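Local coordinates for protein acidocalcisomal pyrophosphatase (PDB 5C5V) that probably hydrolyses inorganic pyrophosphate to phosphate with the help of magnesium ions, and carries an EF-hand domain beside its pyrophosphatase domain, at residues 1-13 with 58-70. Sequence-based numbering, arbitrary orientation.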
ATOM      1  N   THR A   1      38.097  26.133  20.185  1.00 79.06           N
ATOM      2  CA  THR A   1      38.579  24.761  20.312  1.00 79.12           C
ATOM      3  C   THR A   1      37.538  23.733  20.813  1.00 79.05           C
ATOM      4  O   THR A   1      37.887  22.585  21.114  1.00 78.94           O
ATOM      5  CB  THR A   1      39.792  24.690  21.261  1.00 80.40           C
ATOM      6  OG1 THR A   1      39.677  23.508  22.070  1.00 80.19           O
ATOM      7  CG2 THR A   1      39.866  25.939  22.168  1.00 81.10           C
ATOM      8  N   GLN A   2      36.267  24.126  20.897  1.00 76.77           N
ATOM      9  CA  GLN A   2      35.208  23.228  21.362  1.00 76.26           C
ATOM     10  C   GLN A   2      34.814  22.170  20.322  1.00 75.19           C
ATOM     11  O   GLN A   2      35.150  22.296  19.151  1.00 74.71           O
ATOM     12  CB  GLN A   2      33.972  24.032  21.769  1.00 76.40           C
ATOM     13  CG  GLN A   2      33.356  24.855  20.652  1.00 76.70           C
ATOM     14  CD  GLN A   2      33.439  26.351  20.926  1.00 77.55           C
ATOM     15  OE1 GLN A   2      34.458  26.856  21.419  1.00 78.00           O
ATOM     16  NE2 GLN A   2      32.362  27.067  20.611  1.00 77.10           N
ATOM     17  N   PRO A   3      34.083  21.129  20.757  1.00 73.66           N
ATOM     18  CA  PRO A   3      33.596  20.033  19.902  1.00 72.78           C
ATOM     19  C   PRO A   3      32.805  20.492  18.681  1.00 71.99           C
ATOM     20  O   PRO A   3      32.832  19.818  17.652  1.00 71.17           O
ATOM     21  CB  PRO A   3      32.683  19.226  20.846  1.00 72.70           C
ATOM     22  CG  PRO A   3      32.389  20.144  21.991  1.00 73.80           C
ATOM     23  CD  PRO A   3      33.629  20.973  22.148  1.00 74.17           C
ATOM     24  N   MET A   4      32.124  21.625  18.793  1.00 72.19           N
ATOM     25  CA  MET A   4      31.437  22.208  17.656  1.00 71.91           C
ATOM     26  C   MET A   4      32.424  22.705  16.603  1.00 71.93           C
ATOM     27  O   MET A   4      32.193  22.577  15.403  1.00 71.35           O
ATOM     28  CB  MET A   4      30.556  23.365  18.097  1.00 72.43           C
ATOM     29  CG  MET A   4      30.000  24.126  16.924  1.00 72.46           C
ATOM     30  SD  MET A   4      29.299  25.707  17.399  1.00 73.62           S
ATOM     31  CE  MET A   4      30.764  26.732  17.332  1.00 74.32           C
ATOM     32  N   ILE A   5      33.525  23.293  17.060  1.00 71.60           N
ATOM     33  CA  ILE A   5      34.541  23.780  16.144  1.00 71.53           C
ATOM     34  C   ILE A   5      35.255  22.611  15.495  1.00 70.93           C
ATOM     35  O   ILE A   5      35.632  22.674  14.331  1.00 70.90           O
ATOM     36  CB  ILE A   5      35.569  24.673  16.854  1.00 72.67           C
ATOM     37  CG1 ILE A   5      34.864  25.821  17.590  1.00 73.36           C
ATOM     38  CG2 ILE A   5      36.605  25.184  15.860  1.00 72.48           C
ATOM     39  CD1 ILE A   5      34.122  26.774  16.684  1.00 73.09           C
ATOM     40  N   LYS A   6      35.438  21.542  16.256  1.00 71.17           N
ATOM     41  CA  LYS A   6      36.106  20.359  15.744  1.00 71.07           C
ATOM     42  C   LYS A   6      35.326  19.719  14.582  1.00 70.32           C
ATOM     43  O   LYS A   6      35.918  19.242  13.615  1.00 70.13           O
ATOM     44  CB  LYS A   6      36.321  19.342  16.864  1.00 71.13           C
ATOM     45  CG  LYS A   6      37.093  18.117  16.419  1.00 70.60           C
ATOM     46  CD  LYS A   6      37.376  17.193  17.576  1.00 70.91           C
ATOM     47  CE  LYS A   6      38.401  16.153  17.175  1.00 70.84           C
ATOM     48  NZ  LYS A   6      38.785  15.273  18.310  1.00 71.35           N
ATOM     49  N   LYS A   7      34.002  19.716  14.676  1.00 69.78           N
ATOM     50  CA  LYS A   7      33.166  19.141  13.624  1.00 69.08           C
ATOM     51  C   LYS A   7      33.177  20.006  12.370  1.00 69.07           C
ATOM     52  O   LYS A   7      33.250  19.495  11.252  1.00 68.83           O
ATOM     53  CB  LYS A   7      31.735  18.950  14.126  1.00 68.85           C
ATOM     54  CG  LYS A   7      31.616  17.871  15.185  1.00 68.91           C
ATOM     55  CD  LYS A   7      30.176  17.448  15.387  1.00 68.78           C
ATOM     56  CE  LYS A   7      30.053  16.503  16.574  1.00 68.82           C
ATOM     57  NZ  LYS A   7      30.457  15.100  16.214  1.00 68.58           N
ATOM     58  N   ILE A   8      33.142  21.316  12.562  1.00 66.89           N
ATOM     59  CA  ILE A   8      33.306  22.250  11.462  1.00 67.12           C
ATOM     60  C   ILE A   8      34.616  21.984  10.721  1.00 67.28           C
ATOM     61  O   ILE A   8      34.639  21.928   9.494  1.00 67.07           O
ATOM     62  CB  ILE A   8      33.278  23.715  11.958  1.00 67.81           C
ATOM     63  CG1 ILE A   8      31.872  24.071  12.452  1.00 67.93           C
ATOM     64  CG2 ILE A   8      33.731  24.662  10.867  1.00 67.99           C
ATOM     65  CD1 ILE A   8      31.727  25.469  12.973  1.00 68.49           C
ATOM     66  N   MET A   9      35.699  21.795  11.470  1.00 68.10           N
ATOM     67  CA  MET A   9      37.008  21.578  10.863  1.00 68.26           C
ATOM     68  C   MET A   9      37.096  20.198  10.236  1.00 67.63           C
ATOM     69  O   MET A   9      37.838  19.983   9.286  1.00 67.59           O
ATOM     70  CB  MET A   9      38.126  21.748  11.901  1.00 68.57           C
ATOM     71  CG  MET A   9      38.235  23.144  12.462  1.00 69.29           C
ATOM     72  SD  MET A   9      38.494  24.409  11.211  1.00 70.16           S
ATOM     73  CE  MET A   9      40.195  24.126  10.743  1.00 70.40           C
ATOM     74  N   SER A  10      36.336  19.262  10.789  1.00 68.37           N
ATOM     75  CA  SER A  10      36.261  17.915  10.243  1.00 67.96           C
ATOM     76  C   SER A  10      35.563  17.890   8.877  1.00 67.53           C
ATOM     77  O   SER A  10      35.984  17.171   7.976  1.00 67.44           O
ATOM     78  CB  SER A  10      35.557  16.996  11.225  1.00 67.43           C
ATOM     79  OG  SER A  10      35.672  15.662  10.791  1.00 67.44           O
ATOM     80  N   ARG A  11      34.499  18.671   8.724  1.00 66.46           N
ATOM     81  CA  ARG A  11      33.846  18.813   7.422  1.00 66.54           C
ATOM     82  C   ARG A  11      34.739  19.604   6.454  1.00 67.11           C
ATOM     83  O   ARG A  11      34.785  19.313   5.255  1.00 67.07           O
ATOM     84  CB  ARG A  11      32.483  19.487   7.563  1.00 66.50           C
ATOM     85  CG  ARG A  11      31.440  18.609   8.242  1.00 66.07           C
ATOM     86  CD  ARG A  11      30.052  19.225   8.178  1.00 66.04           C
ATOM     87  NE  ARG A  11      29.976  20.462   8.940  1.00 66.62           N
ATOM     88  CZ  ARG A  11      29.635  20.522  10.224  1.00 66.98           C
ATOM     89  NH1 ARG A  11      29.317  19.411  10.878  1.00 66.50           N
ATOM     90  NH2 ARG A  11      29.595  21.694  10.849  1.00 67.38           N
ATOM     91  N   LEU A  12      35.471  20.581   6.979  1.00 65.10           N
ATOM     92  CA  LEU A  12      36.424  21.319   6.176  1.00 65.70           C
ATOM     93  C   LEU A  12      37.479  20.374   5.601  1.00 65.48           C
ATOM     94  O   LEU A  12      37.857  20.465   4.433  1.00 65.57           O
ATOM     95  CB  LEU A  12      37.096  22.418   7.030  1.00 66.33           C
ATOM     96  CG  LEU A  12      38.245  23.295   6.515  1.00 66.44           C
ATOM     97  CD1 LEU A  12      39.561  22.564   6.555  1.00 66.69           C
ATOM     98  CD2 LEU A  12      37.974  23.793   5.121  1.00 67.03           C
ATOM     99  N   PHE A  13      37.968  19.493   6.461  1.00 67.82           N
ATOM    100  CA  PHE A  13      39.007  18.541   6.110  1.00 67.96           C
ATOM    101  C   PHE A  13      38.515  17.613   4.987  1.00 67.72           C
ATOM    102  O   PHE A  13      39.240  17.327   4.032  1.00 67.76           O
ATOM    103  CB  PHE A  13      39.417  17.753   7.355  1.00 67.62           C
ATOM    104  CG  PHE A  13      40.600  16.870   7.151  1.00 68.16           C
ATOM    105  CD1 PHE A  13      40.456  15.606   6.613  1.00 67.74           C
ATOM    106  CD2 PHE A  13      41.862  17.295   7.520  1.00 68.69           C
ATOM    107  CE1 PHE A  13      41.557  14.789   6.430  1.00 68.00           C
ATOM    108  CE2 PHE A  13      42.959  16.484   7.339  1.00 68.78           C
ATOM    109  CZ  PHE A  13      42.805  15.227   6.798  1.00 68.43           C
ATOM    110  N   HIS A  58      51.875  11.463   7.489  1.00 81.07           N
ATOM    111  CA  HIS A  58      50.640  11.868   6.838  1.00 80.61           C
ATOM    112  C   HIS A  58      49.843  12.835   7.694  1.00 80.45           C
ATOM    113  O   HIS A  58      49.633  12.601   8.887  1.00 80.48           O
ATOM    114  CB  HIS A  58      49.767  10.648   6.518  1.00 80.14           C
ATOM    115  CG  HIS A  58      50.351   9.735   5.488  1.00 80.09           C
ATOM    116  ND1 HIS A  58      49.734   8.566   5.096  1.00 79.82           N
ATOM    117  CD2 HIS A  58      51.484   9.826   4.754  1.00 80.88           C
ATOM    118  CE1 HIS A  58      50.468   7.970   4.174  1.00 80.13           C
ATOM    119  NE2 HIS A  58      51.533   8.716   3.944  1.00 81.26           N
ATOM    120  N   VAL A  59      49.372  13.912   7.077  1.00 77.25           N
ATOM    121  CA  VAL A  59      48.518  14.856   7.780  1.00 77.09           C
ATOM    122  C   VAL A  59      47.120  14.273   7.934  1.00 76.46           C
ATOM    123  O   VAL A  59      46.229  14.549   7.132  1.00 76.20           O
ATOM    124  CB  VAL A  59      48.447  16.201   7.050  1.00 77.24           C
ATOM    125  CG1 VAL A  59      47.583  17.169   7.823  1.00 77.24           C
ATOM    126  CG2 VAL A  59      49.843  16.766   6.865  1.00 78.30           C
ATOM    127  N   THR A  60      46.934  13.463   8.970  1.00 75.87           N
ATOM    128  CA  THR A  60      45.617  12.928   9.293  1.00 75.42           C
ATOM    129  C   THR A  60      44.744  14.068   9.793  1.00 75.34           C
ATOM    130  O   THR A  60      45.246  15.156  10.040  1.00 76.03           O
ATOM    131  CB  THR A  60      45.705  11.827  10.366  1.00 75.42           C
ATOM    132  OG1 THR A  60      46.173  12.395  11.602  1.00 75.91           O
ATOM    133  CG2 THR A  60      46.678  10.740   9.912  1.00 75.16           C
ATOM    134  N   PHE A  61      43.444  13.847   9.942  1.00 72.86           N
ATOM    135  CA  PHE A  61      42.621  14.925  10.467  1.00 72.87           C
ATOM    136  C   PHE A  61      43.080  15.249  11.883  1.00 73.33           C
ATOM    137  O   PHE A  61      43.133  16.418  12.290  1.00 73.60           O
ATOM    138  CB  PHE A  61      41.133  14.589  10.483  1.00 72.09           C
ATOM    139  CG  PHE A  61      40.325  15.563  11.289  1.00 72.20           C
ATOM    140  CD1 PHE A  61      40.268  16.898  10.917  1.00 72.40           C
ATOM    141  CD2 PHE A  61      39.654  15.164  12.431  1.00 72.15           C
ATOM    142  CE1 PHE A  61      39.549  17.819  11.662  1.00 72.85           C
ATOM    143  CE2 PHE A  61      38.930  16.081  13.181  1.00 72.53           C
ATOM    144  CZ  PHE A  61      38.878  17.411  12.792  1.00 72.70           C
ATOM    145  N   GLU A  62      43.404  14.195  12.625  1.00 76.55           N
ATOM    146  CA  GLU A  62      43.758  14.329  14.032  1.00 77.25           C
ATOM    147  C   GLU A  62      44.993  15.208  14.205  1.00 77.88           C
ATOM    148  O   GLU A  62      45.064  15.995  15.136  1.00 78.46           O
ATOM    149  CB  GLU A  62      43.985  12.951  14.662  1.00 77.22           C
ATOM    150  CG  GLU A  62      43.658  12.880  16.152  1.00 77.85           C
ATOM    151  CD  GLU A  62      42.233  13.309  16.480  1.00 77.72           C
ATOM    152  OE1 GLU A  62      41.294  12.870  15.782  1.00 76.93           O
ATOM    153  OE2 GLU A  62      42.043  14.079  17.453  1.00 78.31           O
ATOM    154  N   LYS A  63      45.955  15.091  13.298  1.00 76.68           N
ATOM    155  CA  LYS A  63      47.133  15.943  13.365  1.00 77.14           C
ATOM    156  C   LYS A  63      46.811  17.342  12.866  1.00 77.45           C
ATOM    157  O   LYS A  63      47.334  18.322  13.376  1.00 78.10           O
ATOM    158  CB  LYS A  63      48.287  15.366  12.545  1.00 77.23           C
ATOM    159  CG  LYS A  63      48.679  13.936  12.883  1.00 77.13           C
ATOM    160  CD  LYS A  63      50.028  13.595  12.252  1.00 77.68           C
ATOM    161  CE  LYS A  63      50.189  12.108  11.945  1.00 77.41           C
ATOM    162  NZ  LYS A  63      51.502  11.886  11.243  1.00 78.04           N
ATOM    163  N   PHE A  64      45.936  17.437  11.875  1.00 74.43           N
ATOM    164  CA  PHE A  64      45.508  18.736  11.384  1.00 74.47           C
ATOM    165  C   PHE A  64      44.807  19.510  12.494  1.00 74.75           C
ATOM    166  O   PHE A  64      45.030  20.710  12.656  1.00 75.26           O
ATOM    167  CB  PHE A  64      44.587  18.579  10.174  1.00 73.90           C
ATOM    168  CG  PHE A  64      44.004  19.874   9.684  1.00 73.92           C
ATOM    169  CD1 PHE A  64      44.766  20.759   8.942  1.00 74.25           C
ATOM    170  CD2 PHE A  64      42.686  20.203   9.967  1.00 73.63           C
ATOM    171  CE1 PHE A  64      44.223  21.950   8.498  1.00 74.59           C
ATOM    172  CE2 PHE A  64      42.139  21.385   9.521  1.00 73.92           C
ATOM    173  CZ  PHE A  64      42.911  22.262   8.786  1.00 74.42           C
ATOM    174  N   TRP A  65      43.969  18.812  13.261  1.00 74.55           N
ATOM    175  CA  TRP A  65      43.286  19.413  14.400  1.00 74.77           C
ATOM    176  C   TRP A  65      44.300  19.920  15.420  1.00 75.71           C
ATOM    177  O   TRP A  65      44.166  21.025  15.935  1.00 76.29           O
ATOM    178  CB  TRP A  65      42.343  18.410  15.052  1.00 74.17           C
ATOM    179  CG  TRP A  65      41.563  18.935  16.240  1.00 74.62           C
ATOM    180  CD1 TRP A  65      41.523  18.392  17.493  1.00 74.79           C
ATOM    181  CD2 TRP A  65      40.693  20.080  16.275  1.00 74.42           C
ATOM    182  NE1 TRP A  65      40.692  19.130  18.306  1.00 74.93           N
ATOM    183  CE2 TRP A  65      40.171  20.169  17.583  1.00 74.79           C
ATOM    184  CE3 TRP A  65      40.308  21.034  15.330  1.00 74.31           C
ATOM    185  CZ2 TRP A  65      39.283  21.170  17.967  1.00 74.95           C
ATOM    186  CZ3 TRP A  65      39.430  22.032  15.717  1.00 74.75           C
ATOM    187  CH2 TRP A  65      38.925  22.090  17.023  1.00 74.80           C
ATOM    188  N   ALA A  66      45.314  19.104  15.702  1.00 76.84           N
ATOM    189  CA  ALA A  66      46.362  19.463  16.645  1.00 77.61           C
ATOM    190  C   ALA A  66      47.071  20.739  16.215  1.00 78.21           C
ATOM    191  O   ALA A  66      47.301  21.635  17.032  1.00 78.89           O
ATOM    192  CB  ALA A  66      47.362  18.324  16.789  1.00 77.66           C
ATOM    193  N   TRP A  67      47.438  20.801  14.938  1.00 79.12           N
ATOM    194  CA  TRP A  67      48.072  21.987  14.387  1.00 79.33           C
ATOM    195  C   TRP A  67      47.177  23.209  14.553  1.00 79.78           C
ATOM    196  O   TRP A  67      47.631  24.278  14.985  1.00 80.75           O
ATOM    197  CB  TRP A  67      48.404  21.791  12.909  1.00 79.09           C
ATOM    198  CG  TRP A  67      48.574  23.097  12.207  1.00 79.77           C
ATOM    199  CD1 TRP A  67      49.692  23.883  12.187  1.00 80.74           C
ATOM    200  CD2 TRP A  67      47.571  23.803  11.466  1.00 79.63           C
ATOM    201  NE1 TRP A  67      49.450  25.029  11.461  1.00 81.03           N
ATOM    202  CE2 TRP A  67      48.156  25.000  11.005  1.00 80.40           C
ATOM    203  CE3 TRP A  67      46.235  23.539  11.145  1.00 78.90           C
ATOM    204  CZ2 TRP A  67      47.450  25.927  10.234  1.00 80.30           C
ATOM    205  CZ3 TRP A  67      45.538  24.458  10.379  1.00 78.86           C
ATOM    206  CH2 TRP A  67      46.147  25.637   9.932  1.00 79.58           C
ATOM    207  N   TRP A  68      45.905  23.047  14.216  1.00 77.56           N
ATOM    208  CA  TRP A  68      44.956  24.140  14.297  1.00 77.63           C
ATOM    209  C   TRP A  68      44.837  24.681  15.716  1.00 78.31           C
ATOM    210  O   TRP A  68      44.886  25.894  15.933  1.00 78.75           O
ATOM    211  CB  TRP A  68      43.590  23.694  13.805  1.00 76.79           C
ATOM    212  CG  TRP A  68      42.513  24.681  14.085  1.00 76.82           C
ATOM    213  CD1 TRP A  68      41.640  24.670  15.132  1.00 76.66           C
ATOM    214  CD2 TRP A  68      42.188  25.831  13.304  1.00 76.98           C
ATOM    215  NE1 TRP A  68      40.788  25.738  15.049  1.00 76.87           N
ATOM    216  CE2 TRP A  68      41.102  26.470  13.936  1.00 77.02           C
ATOM    217  CE3 TRP A  68      42.707  26.382  12.129  1.00 77.09           C
ATOM    218  CZ2 TRP A  68      40.525  27.633  13.435  1.00 77.40           C
ATOM    219  CZ3 TRP A  68      42.135  27.531  11.630  1.00 77.29           C
ATOM    220  CH2 TRP A  68      41.055  28.148  12.283  1.00 77.69           C
ATOM    221  N   CYS A  69      44.677  23.776  16.677  1.00 78.35           N
ATOM    222  CA  CYS A  69      44.515  24.154  18.076  1.00 79.10           C
ATOM    223  C   CYS A  69      45.774  24.775  18.681  1.00 80.17           C
ATOM    224  O   CYS A  69      45.694  25.438  19.713  1.00 80.86           O
ATOM    225  CB  CYS A  69      44.086  22.957  18.917  1.00 78.75           C
ATOM    226  SG  CYS A  69      42.353  22.500  18.714  1.00 78.39           S
ATOM    227  N   SER A  70      46.928  24.548  18.056  1.00 81.33           N
ATOM    228  CA  SER A  70      48.189  25.067  18.573  1.00 82.19           C
ATOM    229  C   SER A  70      48.409  26.551  18.258  1.00 82.93           C
ATOM    230  O   SER A  70      49.306  27.175  18.809  1.00 84.03           O
ATOM    231  CB  SER A  70      49.353  24.242  18.026  1.00 82.10           C
ATOM    232  OG  SER A  70      49.631  24.590  16.681  1.00 82.01           O
TER
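Helix 3-13 and helix 61-69 cross steeply, their N-to-C directions 125° apart and their axes approaching to 10.6 Å, with Phe-13 level with Phe-61 and Lys-6 with Trp-65. Met-9 is the central knob, set among Phe-61, Phe-64, Trp-65 and Trp-68. Its flexible thioether suits the place: bent at chi2 (-57°) and chi3, it lays CE over the six-membered ring of Trp-68, 3.8 Å from the centroid, with SD above the same face in a Met-aromatic contact. CE also touches Phe-64 CE2 at 3.6 Å, while CG meets the edge of the Trp-65 indole. Phe-61 is the reciprocal knob, among Lys-6, Met-9, Ser-10 and Phe-13; small Ser-10 lets the ring come close to the helix backbone. Phe-61 CB sits squarely over the Phe-13 ring, and the Phe-61 ring turns an edge toward that face, offset, with planes at 71°. Lys-6, long and amphipathic, lays its methylenes across one face of Trp-65 and forms a long salt bridge, NZ to Glu-62 OE2 at 3.6 Å. Val-59 pairs through its backbone with Leu-24 in the two-stranded sheet 23-24/59-60, consistent with paired EF-hand loops; both helices probably belong to the N-terminal EF-hand domain, away from the pyrophosphatase active site. The contact thus rests on aromatic and sulfur packing, with charge at its margin, and Trp-68 NE1 is buried without a partner, a probable polar cost.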